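Local coordinates for protein cycloalternan-forming enzyme (Listeria monocytogenes serovar 1/2a, PDB 5F7U) that is a glycoside hydrolase family 31 protein with a TIM-barrel domain and a family 6 carbohydrate-binding module, and binds glycans at several sites, at residues F534-G539 and T564-S569; V454-P459 and Q499-G504; G538-W543 and S585-S590. The protein carries 1 engineered substitution. One frame throughout, in Å; residues are numbered along the deposited sequence. Where two conformers were deposited one is given.

Following the chain, interaction 2 comes first. It closes the loop from strand 452-457 of the TIM barrel to the turns at 499-504, and it is complete before the other two begin. Interactions 1 and 3 both leave from the end of strand 534-536 and share Gly538 and Gly539. Interaction 1 closes first, at helix 555-577. Interaction 3 closes later, at the loop after strand 584-585, so the two loops overlap. Strands 452-457 and 534-536 are neighbours in the barrel, so interactions 1 and 2 lie side by side. Thr536 and Ser585 tie interaction 1 to interaction 3. All three contacts touch the same bound glucose.

Interaction 1 (F534-G539 and T564-S569); sequences FKTNGG and TDYVSS. Engineered in segment 534-539: Asn537 (natural residue Asp). With GLC (alpha-D-glucopyranose), chain F.
Tyr566 overlaps Thr536 and passes it to reach the backbone of Asn537. The two side chains run alongside each other and point opposite ways. Thr536 CB lies 3.3 Å from Tyr566 OH, and Thr536 CG2 lies 3.7 Å from Tyr566 CE1. The Tyr566 ring leaves its helix with CG roughly anti to the backbone N (chi1 154°), which extends it toward segment 534-539.

Its hydroxyl donates a hydrogen bond to Asn537 O, with Tyr566 OH and Asn537 O 2.8 Å apart. The donor meets the carbonyl at a C=O...O angle of 135°, tilted 17° from the carbonyl plane. Gly538 O sits in the ring plane, at the edge. Gly539 has no side chain, and its CA comes to 4.2 Å from Tyr566 CD2.

Thr536 OG1 has two polar partners, Ser585 OG and a water; the water oxygen lies 2.8 Å from Thr536 OG1. That water donates to Val567 O, so it bridges strand and helix beside the direct contact. Val567 CG2 packs 4.0 Å from Thr536 OG1.

Asn537 is an engineered residue, Asp in the natural sequence. Its OD1 accepts an in-plane bond from Gly538 N at 2.9 Å. Lys535 turns away from the helix into the glycan pocket. There it forms a salt bridge with Glu400 and a weak bond to the glucose of chain F.

Strand 534-536 is the fourth of the eight barrel strands and runs between strands 452-457 and 584-585. Helix 555-577 follows it in the chain, and Tyr570 of that helix packs on both Phe534 and Thr536.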
# COMPACT_ATOMS: atom_id res chain seq x y z
N PHE A 534 15.95 -0.19 -12.12
CA PHE A 534 16.05 -1.64 -11.93
C PHE A 534 14.81 -2.20 -11.27
O PHE A 534 14.23 -1.57 -10.36
CB PHE A 534 17.24 -1.98 -11.05
CG PHE A 534 18.57 -1.56 -11.61
CD1 PHE A 534 19.17 -2.30 -12.62
CD2 PHE A 534 19.22 -0.40 -11.15
CE1 PHE A 534 20.42 -1.92 -13.15
CE2 PHE A 534 20.45 -0.00 -11.68
CZ PHE A 534 21.06 -0.78 -12.67
N LYS A 535 14.44 -3.40 -11.71
CA LYS A 535 13.46 -4.21 -10.98
C LYS A 535 14.24 -5.13 -10.06
O LYS A 535 14.69 -6.21 -10.47
CB LYS A 535 12.53 -4.97 -11.94
CG LYS A 535 11.49 -5.87 -11.20
CD LYS A 535 10.53 -6.53 -12.19
CE LYS A 535 9.47 -7.32 -11.43
NZ LYS A 535 8.48 -8.00 -12.34
N THR A 536 14.40 -4.68 -8.83
CA THR A 536 15.20 -5.39 -7.83
C THR A 536 14.34 -6.40 -7.10
O THR A 536 13.62 -6.07 -6.16
CB THR A 536 15.88 -4.39 -6.87
OG1 THR A 536 15.02 -3.27 -6.66
CG2 THR A 536 17.18 -3.89 -7.48
N ASN A 537 14.39 -7.62 -7.60
CA ASN A 537 13.61 -8.73 -7.06
C ASN A 537 14.37 -9.46 -5.97
O ASN A 537 15.57 -9.31 -5.82
CB ASN A 537 13.38 -9.73 -8.19
CG ASN A 537 12.01 -10.36 -8.13
OD1 ASN A 537 11.48 -10.68 -7.07
ND2 ASN A 537 11.39 -10.46 -9.29
N GLY A 538 13.65 -10.30 -5.23
CA GLY A 538 14.24 -11.09 -4.17
C GLY A 538 14.63 -10.27 -2.95
O GLY A 538 14.10 -9.17 -2.72
N GLY A 539 15.56 -10.80 -2.18
CA GLY A 539 16.01 -10.14 -0.96
C GLY A 539 15.61 -10.89 0.30
O GLY A 539 16.15 -10.60 1.38
N THR A 564 15.70 -4.20 2.31
CA THR A 564 15.69 -2.73 2.22
C THR A 564 17.09 -2.14 2.02
O THR A 564 17.25 -1.15 1.29
CB THR A 564 14.88 -2.13 3.37
OG1 THR A 564 13.55 -2.62 3.24
CG2 THR A 564 14.81 -0.59 3.32
N ASP A 565 18.11 -2.77 2.59
CA ASP A 565 19.49 -2.34 2.31
C ASP A 565 19.81 -2.54 0.83
O ASP A 565 20.41 -1.66 0.19
CB ASP A 565 20.48 -3.12 3.18
CG ASP A 565 20.55 -2.61 4.61
OD1 ASP A 565 20.02 -1.51 4.91
OD2 ASP A 565 21.17 -3.31 5.44
N TYR A 566 19.40 -3.69 0.30
CA TYR A 566 19.59 -4.03 -1.10
C TYR A 566 18.83 -3.06 -2.02
O TYR A 566 19.41 -2.45 -2.93
CB TYR A 566 19.12 -5.49 -1.29
CG TYR A 566 18.64 -5.93 -2.67
CD1 TYR A 566 19.40 -5.70 -3.83
CD2 TYR A 566 17.46 -6.66 -2.80
CE1 TYR A 566 18.96 -6.14 -5.08
CE2 TYR A 566 17.02 -7.11 -4.05
CZ TYR A 566 17.80 -6.87 -5.18
OH TYR A 566 17.38 -7.31 -6.43
N VAL A 567 17.53 -2.90 -1.76
CA VAL A 567 16.69 -2.09 -2.64
C VAL A 567 17.13 -0.63 -2.60
O VAL A 567 17.24 0.04 -3.66
CB VAL A 567 15.20 -2.26 -2.26
CG1 VAL A 567 14.32 -1.17 -2.89
CG2 VAL A 567 14.71 -3.63 -2.69
N SER A 568 17.39 -0.12 -1.40
CA SER A 568 17.82 1.28 -1.26
C SER A 568 19.18 1.51 -1.93
O SER A 568 19.38 2.56 -2.55
CB SER A 568 17.86 1.72 0.20
OG SER A 568 18.85 1.02 0.95
N SER A 569 20.09 0.53 -1.83
CA SER A 569 21.43 0.70 -2.45
C SER A 569 21.31 0.89 -3.95
O SER A 569 21.95 1.80 -4.52
CB SER A 569 22.35 -0.48 -2.15
OG SER A 569 22.74 -0.48 -0.79
C1 GLC F . 10.18 -13.55 -9.48
C2 GLC F . 9.26 -12.32 -9.62
C3 GLC F . 8.46 -12.29 -10.94
C4 GLC F . 9.42 -12.47 -12.13
C5 GLC F . 10.43 -13.60 -11.89
C6 GLC F . 11.49 -13.70 -12.97
O2 GLC F . 8.45 -12.17 -8.44
O3 GLC F . 7.75 -11.06 -11.10
O4 GLC F . 8.66 -12.75 -13.33
O5 GLC F . 11.08 -13.52 -10.61
O6 GLC F . 12.22 -14.91 -12.69
O HOH W 1 16.30 -0.86 -6.17

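Interaction 2 (V454-P459 and Q499-G504); sequences VLWQVP and QWFGNG. With GLC (alpha-D-glucopyranose), chain B; GLC (alpha-D-glucopyranose), chain F; GLC (alpha-D-glucopyranose), chain C.
Trp456 and Trp500 meet at their ring edges. Their CZ2 atoms are 3.6 Å apart, and the side chains come from opposite directions. Both have CG anti to the backbone N (chi1 -172° for Trp456), which sends each indole toward the other segment. Phe501 adds a second aromatic contact, with its CE2 4.1 Å from Trp456 CH2 near the plane of both rings. Within segment 499-504, the edge of the Phe501 ring also stands on the face of Trp500, its CD2 above the ring centre.

Aliphatic packing comes from Val458. Its CG1 lies 3.8 Å from Phe501 CE2 and 4.1 Å from Trp500 CH2, while its CG2 lies over the Phe501 face. No hydrogen bond crosses between the segments.

The third kind of contact is indole against sugar. The glucose of chain B covers the Trp500 face turned away from Phe501. Its O3 is 3.3 Å from Trp500 CZ3, and its C2 also lies near the indole. The glucose of chain C puts C5 over one face of Trp456. The glucose of chain F approaches Trp456 obliquely, with C6 3.6 Å from Trp456 NE1. Both tryptophans belong to the glycan pocket.

Two successive type II turns, Gln499 to Gly502 and Phe501 to Gly504, shape the loop that presents Trp500 and Phe501. This loop runs from helix 469-481 toward strand 505-506. Strand 452-457 is third in the barrel, between strands 396-399 and 534-536. Just past its end, Pro459 packs on Tyr562 and Tyr566 of helix 555-577.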
# COMPACT_ATOMS: atom_id res chain seq x y z
N VAL A 454 13.27 -0.47 -17.26
CA VAL A 454 14.02 -0.99 -16.10
C VAL A 454 14.47 -2.44 -16.36
O VAL A 454 13.80 -3.17 -17.11
CB VAL A 454 13.25 -0.85 -14.75
CG1 VAL A 454 12.83 0.60 -14.52
CG2 VAL A 454 12.04 -1.77 -14.69
N LEU A 455 15.60 -2.83 -15.78
CA LEU A 455 16.12 -4.19 -15.94
C LEU A 455 16.07 -4.98 -14.63
O LEU A 455 16.38 -4.46 -13.56
CB LEU A 455 17.58 -4.15 -16.44
CG LEU A 455 17.83 -3.45 -17.78
CD1 LEU A 455 19.31 -3.62 -18.15
CD2 LEU A 455 16.94 -4.02 -18.88
N TRP A 456 15.72 -6.25 -14.74
CA TRP A 456 15.57 -7.15 -13.59
C TRP A 456 16.93 -7.46 -12.96
O TRP A 456 17.92 -7.68 -13.70
CB TRP A 456 14.92 -8.43 -14.11
CG TRP A 456 14.45 -9.49 -13.13
CD1 TRP A 456 13.19 -9.60 -12.58
CD2 TRP A 456 15.20 -10.63 -12.67
NE1 TRP A 456 13.13 -10.74 -11.80
CE2 TRP A 456 14.34 -11.39 -11.84
CE3 TRP A 456 16.51 -11.08 -12.88
CZ2 TRP A 456 14.75 -12.58 -11.22
CZ3 TRP A 456 16.93 -12.28 -12.24
CH2 TRP A 456 16.04 -13.00 -11.42
N GLN A 457 16.96 -7.49 -11.63
CA GLN A 457 18.17 -7.78 -10.85
C GLN A 457 17.84 -8.64 -9.63
O GLN A 457 16.68 -8.70 -9.19
CB GLN A 457 18.80 -6.47 -10.35
CG GLN A 457 19.35 -5.57 -11.43
CD GLN A 457 20.69 -6.07 -11.96
OE1 GLN A 457 21.72 -5.79 -11.37
NE2 GLN A 457 20.66 -6.83 -13.04
N VAL A 458 18.88 -9.28 -9.10
CA VAL A 458 18.86 -10.00 -7.81
C VAL A 458 20.07 -9.57 -6.96
O VAL A 458 21.05 -9.04 -7.51
CB VAL A 458 18.85 -11.54 -7.98
CG1 VAL A 458 17.49 -12.02 -8.45
CG2 VAL A 458 19.93 -12.01 -8.96
N PRO A 459 20.02 -9.81 -5.63
CA PRO A 459 21.11 -9.37 -4.74
C PRO A 459 22.18 -10.45 -4.53
O PRO A 459 23.03 -10.33 -3.65
CB PRO A 459 20.36 -9.12 -3.42
CG PRO A 459 19.25 -10.15 -3.43
CD PRO A 459 18.82 -10.24 -4.88
N GLN A 499 16.49 -23.23 -1.64
CA GLN A 499 15.78 -21.98 -1.89
C GLN A 499 16.06 -21.42 -3.27
O GLN A 499 16.90 -21.95 -4.01
CB GLN A 499 16.11 -20.94 -0.82
CG GLN A 499 15.95 -21.45 0.61
CD GLN A 499 14.53 -21.82 0.95
OE1 GLN A 499 13.57 -21.23 0.46
NE2 GLN A 499 14.38 -22.82 1.81
N TRP A 500 15.34 -20.35 -3.61
CA TRP A 500 15.55 -19.62 -4.86
C TRP A 500 16.99 -19.09 -4.85
O TRP A 500 17.41 -18.47 -3.87
CB TRP A 500 14.54 -18.49 -4.97
CG TRP A 500 14.46 -17.86 -6.34
CD1 TRP A 500 14.55 -18.51 -7.55
CD2 TRP A 500 14.27 -16.48 -6.64
NE1 TRP A 500 14.43 -17.60 -8.58
CE2 TRP A 500 14.25 -16.35 -8.05
CE3 TRP A 500 14.08 -15.33 -5.84
CZ2 TRP A 500 14.05 -15.11 -8.69
CZ3 TRP A 500 13.91 -14.10 -6.48
CH2 TRP A 500 13.90 -14.00 -7.90
N PHE A 501 17.74 -19.40 -5.91
CA PHE A 501 19.18 -19.08 -5.98
C PHE A 501 20.01 -19.75 -4.86
O PHE A 501 21.07 -19.25 -4.48
CB PHE A 501 19.43 -17.56 -6.07
CG PHE A 501 19.18 -16.97 -7.44
CD1 PHE A 501 20.17 -17.00 -8.42
CD2 PHE A 501 17.95 -16.36 -7.73
CE1 PHE A 501 19.94 -16.44 -9.68
CE2 PHE A 501 17.71 -15.81 -8.99
CZ PHE A 501 18.71 -15.85 -9.97
N GLY A 502 19.54 -20.90 -4.39
CA GLY A 502 20.31 -21.77 -3.49
C GLY A 502 21.75 -21.93 -3.93
O GLY A 502 22.03 -22.05 -5.13
N ASN A 503 22.65 -21.91 -2.94
CA ASN A 503 24.11 -21.95 -3.12
C ASN A 503 24.74 -20.64 -3.64
O ASN A 503 25.96 -20.52 -3.69
CB ASN A 503 24.58 -23.15 -3.96
CG ASN A 503 26.07 -23.41 -3.84
OD1 ASN A 503 26.59 -23.66 -2.74
ND2 ASN A 503 26.78 -23.32 -4.96
N GLY A 504 23.90 -19.68 -4.00
CA GLY A 504 24.38 -18.37 -4.44
C GLY A 504 24.93 -17.57 -3.26
O GLY A 504 24.53 -17.78 -2.11
C1 GLC B . 10.04 -18.77 -8.01
C2 GLC B . 10.78 -17.65 -7.27
C3 GLC B . 10.13 -16.28 -7.52
C4 GLC B . 10.10 -15.97 -9.02
C5 GLC B . 9.37 -17.14 -9.72
C6 GLC B . 9.34 -17.02 -11.24
O1 GLC B . 8.76 -19.02 -7.40
O2 GLC B . 10.76 -17.93 -5.87
O3 GLC B . 10.84 -15.29 -6.79
O4 GLC B . 9.38 -14.74 -9.30
O5 GLC B . 9.87 -18.45 -9.40
O6 GLC B . 7.99 -16.65 -11.53
C1 GLC F . 10.18 -13.55 -9.48
C2 GLC F . 9.26 -12.32 -9.62
C3 GLC F . 8.46 -12.29 -10.94
C4 GLC F . 9.42 -12.47 -12.13
C5 GLC F . 10.43 -13.60 -11.89
C6 GLC F . 11.49 -13.70 -12.97
O2 GLC F . 8.45 -12.17 -8.44
O3 GLC F . 7.75 -11.06 -11.10
O4 GLC F . 8.66 -12.75 -13.33
O5 GLC F . 11.08 -13.52 -10.61
O6 GLC F . 12.22 -14.91 -12.69
C1 GLC C . 12.44 -15.67 -13.90
C2 GLC C . 13.13 -17.00 -13.56
C3 GLC C . 14.62 -16.80 -13.25
C4 GLC C . 15.31 -16.01 -14.36
C5 GLC C . 14.56 -14.68 -14.54
C6 GLC C . 15.18 -13.74 -15.57
O2 GLC C . 12.52 -17.59 -12.41
O3 GLC C . 15.27 -18.06 -13.07
O4 GLC C . 16.68 -15.78 -13.99
O5 GLC C . 13.19 -14.95 -14.90
O6 GLC C . 15.00 -14.29 -16.87

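Interaction 3 (G538-W543 and S585-S590); sequences GGEMVW and SRSGTS. With GLC (alpha-D-glucopyranose), chain B; GLC (alpha-D-glucopyranose), chain F.
Glu540 and Arg586 form a bidentate, side-on salt bridge. Arg586 grips through NE and NH2, one nitrogen to each carboxylate oxygen. Arg586 NE donates to Glu540 OE1 at 2.8 Å, on the syn lone pair of that oxygen. Arg586 NH2 lies 2.9 Å from Glu540 OE2, and this bond is nearly straight, at 172°. The two groups are not coplanar: their planes are 44° apart. Beyond CG, the Arg586 chain is extended to NE. The Glu540 chain bends at chi2 (87°), which brings the carboxylate across to it.

Ser587 packs against the carboxylate. Its CB is 3.3 Å from Glu540 OE1 and 3.6 Å from Gly538 O, while its hydroxyl bonds to Tyr285 O. Gly538 N lies over one face of the guanidinium. A water accepts from Arg586 N and donates to Gly538 O, joining the two loops again.

Arg586 NH1 faces the glycan pocket. It donates to O3 of the chain B glucose at 2.8 Å and weakly to O2 of the chain F glucose. NH2 reaches the same O3 weakly. Glu540 thus acts as a second-shell residue. It fixes the rotation of the guanidinium, probably balances its buried charge, and keeps NH1 directed at both sugars.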
# COMPACT_ATOMS: atom_id res chain seq x y z
N GLY A 538 13.65 -10.30 -5.23
CA GLY A 538 14.24 -11.09 -4.17
C GLY A 538 14.63 -10.27 -2.95
O GLY A 538 14.10 -9.17 -2.72
N GLY A 539 15.56 -10.80 -2.18
CA GLY A 539 16.01 -10.14 -0.96
C GLY A 539 15.61 -10.89 0.30
O GLY A 539 16.15 -10.60 1.38
N GLU A 540 14.69 -11.86 0.16
CA GLU A 540 14.22 -12.65 1.32
C GLU A 540 15.12 -13.87 1.52
O GLU A 540 14.65 -15.00 1.64
CB GLU A 540 12.76 -13.10 1.11
CG GLU A 540 11.81 -12.03 0.55
CD GLU A 540 11.78 -11.94 -0.97
OE1 GLU A 540 10.92 -11.23 -1.53
OE2 GLU A 540 12.60 -12.59 -1.66
N MET A 541 16.43 -13.63 1.55
CA MET A 541 17.40 -14.67 1.32
C MET A 541 18.41 -14.85 2.46
O MET A 541 19.32 -15.64 2.34
CB MET A 541 18.15 -14.38 0.01
CG MET A 541 17.26 -14.52 -1.21
SD MET A 541 17.92 -13.53 -2.57
CE MET A 541 16.92 -14.19 -3.90
N VAL A 542 18.21 -14.12 3.55
CA VAL A 542 19.11 -14.23 4.72
C VAL A 542 18.57 -15.25 5.71
O VAL A 542 17.56 -15.01 6.39
CB VAL A 542 19.32 -12.86 5.42
CG1 VAL A 542 20.11 -13.03 6.72
CG2 VAL A 542 20.03 -11.88 4.50
N TRP A 543 19.26 -16.38 5.80
CA TRP A 543 19.00 -17.38 6.83
C TRP A 543 20.24 -17.57 7.69
O TRP A 543 21.34 -17.10 7.35
CB TRP A 543 18.61 -18.70 6.17
CG TRP A 543 17.15 -18.80 5.75
CD1 TRP A 543 16.09 -19.17 6.55
CD2 TRP A 543 16.60 -18.57 4.45
NE1 TRP A 543 14.93 -19.18 5.83
CE2 TRP A 543 15.20 -18.83 4.53
CE3 TRP A 543 17.15 -18.18 3.22
CZ2 TRP A 543 14.35 -18.70 3.44
CZ3 TRP A 543 16.31 -18.06 2.13
CH2 TRP A 543 14.92 -18.32 2.24
N SER A 585 10.30 -3.09 -6.75
CA SER A 585 10.79 -4.15 -5.84
C SER A 585 9.64 -4.82 -5.12
O SER A 585 8.51 -4.34 -5.19
CB SER A 585 11.72 -3.55 -4.80
OG SER A 585 12.74 -2.79 -5.42
N ARG A 586 9.90 -5.95 -4.44
CA ARG A 586 8.81 -6.61 -3.70
C ARG A 586 9.01 -6.74 -2.21
O ARG A 586 8.02 -6.86 -1.48
CB ARG A 586 8.46 -7.97 -4.30
CG ARG A 586 9.56 -8.99 -4.17
CD ARG A 586 9.10 -10.36 -4.66
NE ARG A 586 10.08 -11.31 -4.18
CZ ARG A 586 10.31 -12.52 -4.70
NH1 ARG A 586 9.62 -12.94 -5.77
NH2 ARG A 586 11.22 -13.29 -4.13
N SER A 587 10.26 -6.71 -1.75
CA SER A 587 10.56 -7.06 -0.36
C SER A 587 11.11 -5.90 0.43
O SER A 587 11.83 -5.07 -0.11
CB SER A 587 11.59 -8.19 -0.31
OG SER A 587 11.73 -8.65 1.04
N GLY A 588 10.79 -5.87 1.73
CA GLY A 588 11.42 -4.87 2.59
C GLY A 588 10.81 -4.79 3.98
O GLY A 588 9.94 -5.59 4.33
N THR A 589 11.31 -3.85 4.77
CA THR A 589 10.75 -3.62 6.10
C THR A 589 10.56 -2.11 6.31
O THR A 589 10.48 -1.37 5.33
CB THR A 589 11.59 -4.34 7.19
OG1 THR A 589 10.88 -4.30 8.44
CG2 THR A 589 12.97 -3.72 7.32
N SER A 590 10.44 -1.66 7.56
CA SER A 590 10.32 -0.21 7.82
C SER A 590 11.43 0.56 7.11
O SER A 590 12.61 0.16 7.13
CB SER A 590 10.41 0.07 9.32
OG SER A 590 11.68 -0.30 9.80
C1 GLC B . 10.04 -18.77 -8.01
C2 GLC B . 10.78 -17.65 -7.27
C3 GLC B . 10.13 -16.28 -7.52
C4 GLC B . 10.10 -15.97 -9.02
C5 GLC B . 9.37 -17.14 -9.72
C6 GLC B . 9.34 -17.02 -11.24
O1 GLC B . 8.76 -19.02 -7.40
O2 GLC B . 10.76 -17.93 -5.87
O3 GLC B . 10.84 -15.29 -6.79
O4 GLC B . 9.38 -14.74 -9.30
O5 GLC B . 9.87 -18.45 -9.40
O6 GLC B . 7.99 -16.65 -11.53
C1 GLC F . 10.18 -13.55 -9.48
C2 GLC F . 9.26 -12.32 -9.62
C3 GLC F . 8.46 -12.29 -10.94
C4 GLC F . 9.42 -12.47 -12.13
C5 GLC F . 10.43 -13.60 -11.89
C6 GLC F . 11.49 -13.70 -12.97
O2 GLC F . 8.45 -12.17 -8.44
O3 GLC F . 7.75 -11.06 -11.10
O4 GLC F . 8.66 -12.75 -13.33
O5 GLC F . 11.08 -13.52 -10.61
O6 GLC F . 12.22 -14.91 -12.69
O HOH W 2 12.55 -7.01 -3.84